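Local coordinates for protein glutathione s-transferase S2 (Nilaparvata lugens, PDB 5H5L) that probably catalyses the conjugation of glutathione to electrophilic substrates as a sigma-class glutathione transferase, and is also named prostaglandin D synthase, at residues E111-K114 / K115-E119; D172-E175 / H176-A179; K191-I194 / E195-P198. All blocks are in the same frame, centred on the assembly; numbering follows the deposited sequence.

Contact 1 (E111-K114 / K115-E119); sequences EATK and KKLEE
Lys-116 curls back over the carbonyls of Ala-112 and Thr-113. These residues form the first turns of helix 111-139, one of the long helices in the all-helical C-terminal domain of the glutathione transferase fold. Four successive i to i+4 backbone hydrogen bonds hold the two segments together. Lys-115 N bonds to Glu-111 O, Lys-116 N to Ala-112 O, Leu-117 N to Thr-113 O, and Glu-118 N to Lys-114 O. The last is the straightest, with an N-H...O angle of 166°.

The Lys-116 chain can be followed outward from the backbone. Its CB sits 3.1 Å from Thr-113 O. CG lies anti to its own carbonyl carbon (chi1 -74°), which carries the chain back toward the start of the helix. CG is then 3.5 Å from Ala-112 O. CD passes the same oxygen at 4.1 Å. The chain bends at chi3, and CE comes in again to 3.6 Å from Ala-112 O. NZ ends beside Thr-113, but it makes no bond there. The Thr-113 hydroxyl is hydrogen-bonded to Asp-110 OD2, just before the segment.

Lys-114, Leu-117 and Glu-118 turn toward the rest of the domain. Leu-117 lays its CG 3.6 Å from Thr-113 O, and its side chain also packs on Lys-104 and Trp-105 of helix 82-106. Lys-114 runs out fully extended and makes a cation-pi contact with Trp-105. Glu-118 OE2 is hydrogen-bonded to Trp-167 NE1. Glu-111 and Lys-115, both exposed, carry opposite charges one turn apart, but their ends do not pair: OE1 of Glu-111 stays 6.6 Å from NZ of Lys-115. Closer in, Lys-115 CG lies 3.4 Å from Glu-111 O.

Contact 2 (D172-E175 / H176-A179); sequences DKYE and HIKA. With EDO (1,2-ethanediol), chain H.
The carboxylate of Glu-175 stacks on one face of the His-176 imidazole, an unusual pairing of neighbours in sequence. The two planes are only 17° apart. Glu-175 CG stands over the ring centre, and the carboxylate is offset toward NE2, with Glu-175 OE2 4.0 Å from His-176 NE2. Glu-175 puts CG anti to its backbone N (chi1 170°) and stays extended, while CG of His-176 is anti to its own carbonyl carbon. These different first torsions bring the two groups together. The negative charge over the ring would probably help to stabilise a protonated imidazole.

Tyr-174 is the N-cap residue of helix 175-185, in the C-terminal domain of the glutathione transferase fold. Its carbonyl oxygen accepts the first i to i+4 bond, from Lys-178 N, at 2.9 Å and nearly straight (171°). Glu-175 O takes the next, from Ala-179 N. Two amides at this helix start, those of His-176 and Ile-177, both donate to Asn-134 OD1, so helix 111-139 supplies their acceptor.

Tyr-174 and Ile-177 lie side by side. Ile-177 CD1 approaches Tyr-174 CB to 3.7 Å and reaches the ring obliquely. Phe-130 meets the tyrosine ring edge-to-face and also touches Ile-177. Replacing Tyr-174 by an alanine would probably leave Phe-130 without its edge-to-face partner and open a gap beside Ile-177 CD1. At the far end of the ring, O1 of a 1,2-ethanediol, probably from the crystallisation liquor, donates a long hydrogen bond to Tyr-174 OH (3.3 Å).

On the solvent side, Asp-172 and Lys-178 point the same way. Lys-178 NZ stops 4.3 Å from Asp-172 OD1, beyond a salt bridge, and makes a weak, long ion pair with Asp-182.

Contact 3 (K191-I194 / E195-P198); sequences KAWI and EKRP
Glu-195 receives the ammonium group of Lys-191 one turn back, near the end of helix 188-196 in the C-terminal domain of the glutathione transferase fold. This i to i+4 salt bridge joins Lys-191 NZ to Glu-195 OE2 at 2.9 Å, and the bend at chi4 of the lysine (-66°) turns NZ onto that oxygen. The backbone N of Glu-195 also bonds to Lys-191 O.

Lys-196 donates its backbone N to Ala-192 O. Its CE reaches the six-membered ring of Trp-193 obliquely, 3.9 Å from CE3.

Arg-197 is where the chain leaves the helix. Its N still bonds to Trp-193 O, at 2.7 Å but bent to 130°. Its CB sits over the indole face in a CH-pi contact, 3.8 Å from the centroid of the five-membered ring. The guanidinium stands nearly perpendicular to the indole (87°). Ile-194 CG1 covers one guanidinium face. NH1 forms salt bridges with Glu-161 and Glu-16, and Glu-16 OE2 also accepts Trp-193 NE1. Helix 15-25 is thus tied to this helix end. In the indole, the atom nearest Arg-197 CB is CE2, at 3.5 Å.

All three contacts are local and lie in the C-terminal domain: the first turns of a helix, a helix start with its preceding loop, and a helix end. Contact 1 is wholly on the surface. Contact 2 is partly buried, with Tyr-174 and Ile-177 inside. Contact 3 is mostly exposed but buries Trp-193. Helix 111-139 serves contacts 1 and 2: it carries the first and packs against the second. Contact 3 instead faces helix 15-25 and strand 30-34 of the thioredoxin-like half, with Trp-193 about 10 Å from the glutathione-binding Tyr-8, side chain to side chain. Only contact 3 has a salt bridge between its own segments; the opposite charges in contacts 1 and 2 stay apart.

Contact 1 (E111-K114 / K115-E119)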
# COMPACT_ATOMS: atom_id res chain seq x y z
N GLU B 111 16.86 -2.44 23.55
CA GLU B 111 16.38 -1.15 24.02
C GLU B 111 17.22 0.01 23.50
O GLU B 111 16.68 1.07 23.16
CB GLU B 111 16.35 -1.13 25.54
CG GLU B 111 15.36 -2.09 26.11
CD GLU B 111 13.94 -1.67 25.82
OE1 GLU B 111 13.76 -0.54 25.31
OE2 GLU B 111 13.00 -2.45 26.10
N ALA B 112 18.54 -0.17 23.44
CA ALA B 112 19.41 0.93 23.01
C ALA B 112 19.26 1.21 21.52
O ALA B 112 19.25 2.37 21.10
CB ALA B 112 20.86 0.62 23.34
N THR B 113 19.19 0.16 20.70
CA THR B 113 18.87 0.35 19.29
C THR B 113 17.55 1.10 19.15
O THR B 113 17.47 2.11 18.45
CB THR B 113 18.80 -1.00 18.58
OG1 THR B 113 20.04 -1.66 18.78
CG2 THR B 113 18.55 -0.85 17.07
N LYS B 114 16.53 0.64 19.87
CA LYS B 114 15.21 1.25 19.84
C LYS B 114 15.26 2.73 20.15
O LYS B 114 14.56 3.53 19.51
CB LYS B 114 14.32 0.53 20.83
CG LYS B 114 12.94 1.11 20.96
CD LYS B 114 12.07 0.13 21.71
CE LYS B 114 10.62 0.50 21.67
NZ LYS B 114 9.84 -0.48 22.43
N LYS B 115 16.04 3.12 21.16
CA LYS B 115 16.24 4.53 21.44
C LYS B 115 16.88 5.22 20.25
O LYS B 115 16.58 6.38 19.95
CB LYS B 115 17.10 4.71 22.69
CG LYS B 115 16.39 4.35 23.96
CD LYS B 115 15.48 5.46 24.44
CE LYS B 115 14.67 4.99 25.63
NZ LYS B 115 13.83 6.03 26.25
N LYS B 116 17.79 4.53 19.57
CA LYS B 116 18.41 5.15 18.40
C LYS B 116 17.40 5.30 17.27
O LYS B 116 17.39 6.31 16.57
CB LYS B 116 19.62 4.34 17.95
CG LYS B 116 20.85 4.49 18.87
CD LYS B 116 22.06 3.66 18.38
CE LYS B 116 22.46 2.56 19.39
NZ LYS B 116 22.96 1.30 18.73
N LEU B 117 16.54 4.30 17.07
CA LEU B 117 15.51 4.43 16.05
C LEU B 117 14.58 5.59 16.36
O LEU B 117 14.30 6.42 15.49
CB LEU B 117 14.71 3.13 15.94
CG LEU B 117 15.53 1.95 15.41
CD1 LEU B 117 14.76 0.64 15.59
CD2 LEU B 117 15.92 2.15 13.98
N GLU B 118 14.14 5.70 17.62
CA GLU B 118 13.24 6.79 18.00
C GLU B 118 13.88 8.15 17.77
O GLU B 118 13.20 9.09 17.34
CB GLU B 118 12.84 6.64 19.46
CG GLU B 118 11.95 7.76 19.97
CD GLU B 118 11.75 7.74 21.47
OE1 GLU B 118 12.66 7.30 22.20
OE2 GLU B 118 10.67 8.18 21.92
N GLU B 119 15.18 8.29 18.05
CA GLU B 119 15.87 9.55 17.79
C GLU B 119 15.84 9.88 16.30
O GLU B 119 15.53 11.01 15.89
CB GLU B 119 17.31 9.48 18.27
CG GLU B 119 18.23 10.61 17.75
CD GLU B 119 19.03 10.24 16.48
OE1 GLU B 119 19.38 9.05 16.30
OE2 GLU B 119 19.31 11.15 15.65

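Contact 2 (D172-E175 / H176-A179)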
# COMPACT_ATOMS: atom_id res chain seq x y z
N ASP B 172 1.60 19.01 16.62
CA ASP B 172 1.21 20.38 16.95
C ASP B 172 1.92 21.41 16.08
O ASP B 172 1.30 22.36 15.61
CB ASP B 172 1.49 20.68 18.42
CG ASP B 172 0.41 20.15 19.34
OD1 ASP B 172 -0.75 20.00 18.89
OD2 ASP B 172 0.72 19.89 20.52
N LYS B 173 3.23 21.27 15.88
CA LYS B 173 3.95 22.32 15.18
C LYS B 173 3.64 22.34 13.69
O LYS B 173 3.96 23.33 13.01
CB LYS B 173 5.46 22.17 15.41
CG LYS B 173 6.01 20.86 14.91
CD LYS B 173 7.50 20.71 15.21
CE LYS B 173 7.75 20.69 16.70
NZ LYS B 173 9.14 20.33 16.97
N TYR B 174 2.98 21.30 13.17
CA TYR B 174 2.62 21.25 11.76
C TYR B 174 1.20 21.78 11.64
O TYR B 174 0.23 21.03 11.74
CB TYR B 174 2.78 19.83 11.21
CG TYR B 174 4.18 19.31 11.40
CD1 TYR B 174 5.21 19.72 10.55
CD2 TYR B 174 4.49 18.47 12.44
CE1 TYR B 174 6.48 19.27 10.70
CE2 TYR B 174 5.78 18.00 12.62
CZ TYR B 174 6.76 18.40 11.76
OH TYR B 174 8.04 17.94 11.96
N GLU B 175 1.11 23.09 11.41
CA GLU B 175 -0.15 23.83 11.44
C GLU B 175 -1.20 23.21 10.54
O GLU B 175 -2.38 23.13 10.90
CB GLU B 175 0.12 25.29 11.03
CG GLU B 175 -1.09 26.17 10.77
CD GLU B 175 -0.71 27.59 10.29
OE1 GLU B 175 0.48 27.99 10.41
OE2 GLU B 175 -1.60 28.32 9.77
N HIS B 176 -0.82 22.79 9.33
CA HIS B 176 -1.84 22.32 8.40
C HIS B 176 -2.24 20.88 8.67
O HIS B 176 -3.41 20.53 8.45
CB HIS B 176 -1.34 22.57 6.99
CG HIS B 176 -1.05 24.02 6.74
ND1 HIS B 176 0.22 24.55 6.75
CD2 HIS B 176 -1.90 25.06 6.56
CE1 HIS B 176 0.15 25.86 6.56
NE2 HIS B 176 -1.13 26.19 6.44
N ILE B 177 -1.32 20.04 9.17
CA ILE B 177 -1.71 18.71 9.65
C ILE B 177 -2.68 18.84 10.82
O ILE B 177 -3.74 18.20 10.84
CB ILE B 177 -0.47 17.88 10.03
CG1 ILE B 177 0.41 17.67 8.81
CG2 ILE B 177 -0.88 16.56 10.63
CD1 ILE B 177 1.73 16.91 9.17
N LYS B 178 -2.35 19.68 11.80
CA LYS B 178 -3.20 19.82 12.98
C LYS B 178 -4.58 20.38 12.62
O LYS B 178 -5.59 19.98 13.21
CB LYS B 178 -2.51 20.70 14.01
CG LYS B 178 -3.34 21.01 15.24
CD LYS B 178 -3.55 19.76 16.08
CE LYS B 178 -4.39 20.08 17.31
NZ LYS B 178 -4.81 18.85 18.03
N ALA B 179 -4.63 21.31 11.66
CA ALA B 179 -5.90 21.84 11.15
C ALA B 179 -6.75 20.76 10.46
O ALA B 179 -7.98 20.74 10.60
CB ALA B 179 -5.61 22.94 10.15
C1 EDO H . 9.10 21.53 11.24
O1 EDO H . 9.91 20.62 12.04
C2 EDO H . 8.40 22.65 12.06
O2 EDO H . 7.63 23.53 11.20

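Contact 3 (K191-I194 / E195-P198)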
# COMPACT_ATOMS: atom_id res chain seq x y z
N LYS B 191 -16.93 12.23 15.24
CA LYS B 191 -17.02 12.78 16.59
C LYS B 191 -17.81 11.86 17.51
O LYS B 191 -17.37 11.52 18.61
CB LYS B 191 -17.70 14.15 16.51
CG LYS B 191 -17.46 15.05 17.70
CD LYS B 191 -18.11 16.40 17.45
CE LYS B 191 -17.85 17.34 18.62
NZ LYS B 191 -18.53 16.87 19.85
N ALA B 192 -19.00 11.48 17.09
CA ALA B 192 -19.81 10.52 17.83
C ALA B 192 -19.01 9.26 18.15
O ALA B 192 -18.98 8.80 19.29
CB ALA B 192 -21.05 10.16 17.02
N TRP B 193 -18.38 8.67 17.13
CA TRP B 193 -17.63 7.44 17.36
C TRP B 193 -16.56 7.66 18.41
O TRP B 193 -16.36 6.82 19.29
CB TRP B 193 -16.99 6.93 16.06
CG TRP B 193 -16.02 5.88 16.39
CD1 TRP B 193 -14.68 6.00 16.50
CD2 TRP B 193 -16.34 4.54 16.76
NE1 TRP B 193 -14.13 4.81 16.90
CE2 TRP B 193 -15.13 3.89 17.06
CE3 TRP B 193 -17.54 3.83 16.87
CZ2 TRP B 193 -15.08 2.57 17.46
CZ3 TRP B 193 -17.48 2.51 17.25
CH2 TRP B 193 -16.26 1.90 17.55
N ILE B 194 -15.85 8.77 18.32
CA ILE B 194 -14.80 9.06 19.28
C ILE B 194 -15.39 9.15 20.68
O ILE B 194 -14.78 8.70 21.65
CB ILE B 194 -14.08 10.36 18.87
CG1 ILE B 194 -13.27 10.12 17.57
CG2 ILE B 194 -13.20 10.87 20.00
CD1 ILE B 194 -12.90 11.36 16.86
N GLU B 195 -16.58 9.73 20.80
CA GLU B 195 -17.19 9.90 22.11
C GLU B 195 -17.64 8.56 22.69
O GLU B 195 -17.43 8.29 23.88
CB GLU B 195 -18.39 10.85 22.02
CG GLU B 195 -18.01 12.31 21.84
CD GLU B 195 -19.20 13.14 21.39
OE1 GLU B 195 -20.29 12.55 21.23
OE2 GLU B 195 -19.04 14.36 21.18
N LYS B 196 -18.25 7.71 21.86
CA LYS B 196 -18.79 6.46 22.36
C LYS B 196 -17.80 5.31 22.31
O LYS B 196 -18.01 4.29 22.98
CB LYS B 196 -20.07 6.09 21.59
CG LYS B 196 -19.89 5.27 20.31
CD LYS B 196 -21.20 4.63 19.87
CE LYS B 196 -20.96 3.57 18.81
NZ LYS B 196 -22.13 2.66 18.63
N ARG B 197 -16.70 5.45 21.56
CA ARG B 197 -15.82 4.31 21.37
C ARG B 197 -15.23 3.87 22.72
O ARG B 197 -15.11 4.68 23.64
CB ARG B 197 -14.68 4.63 20.41
CG ARG B 197 -13.67 5.65 20.96
CD ARG B 197 -12.60 5.98 19.92
NE ARG B 197 -11.66 7.02 20.37
CZ ARG B 197 -10.69 7.52 19.61
NH1 ARG B 197 -10.52 7.08 18.36
NH2 ARG B 197 -9.88 8.45 20.10
N PRO B 198 -14.88 2.59 22.85
CA PRO B 198 -14.12 2.16 24.02
C PRO B 198 -12.89 3.04 24.21
O PRO B 198 -12.19 3.36 23.26
CB PRO B 198 -13.74 0.72 23.68
CG PRO B 198 -14.83 0.26 22.73
CD PRO B 198 -15.20 1.47 21.94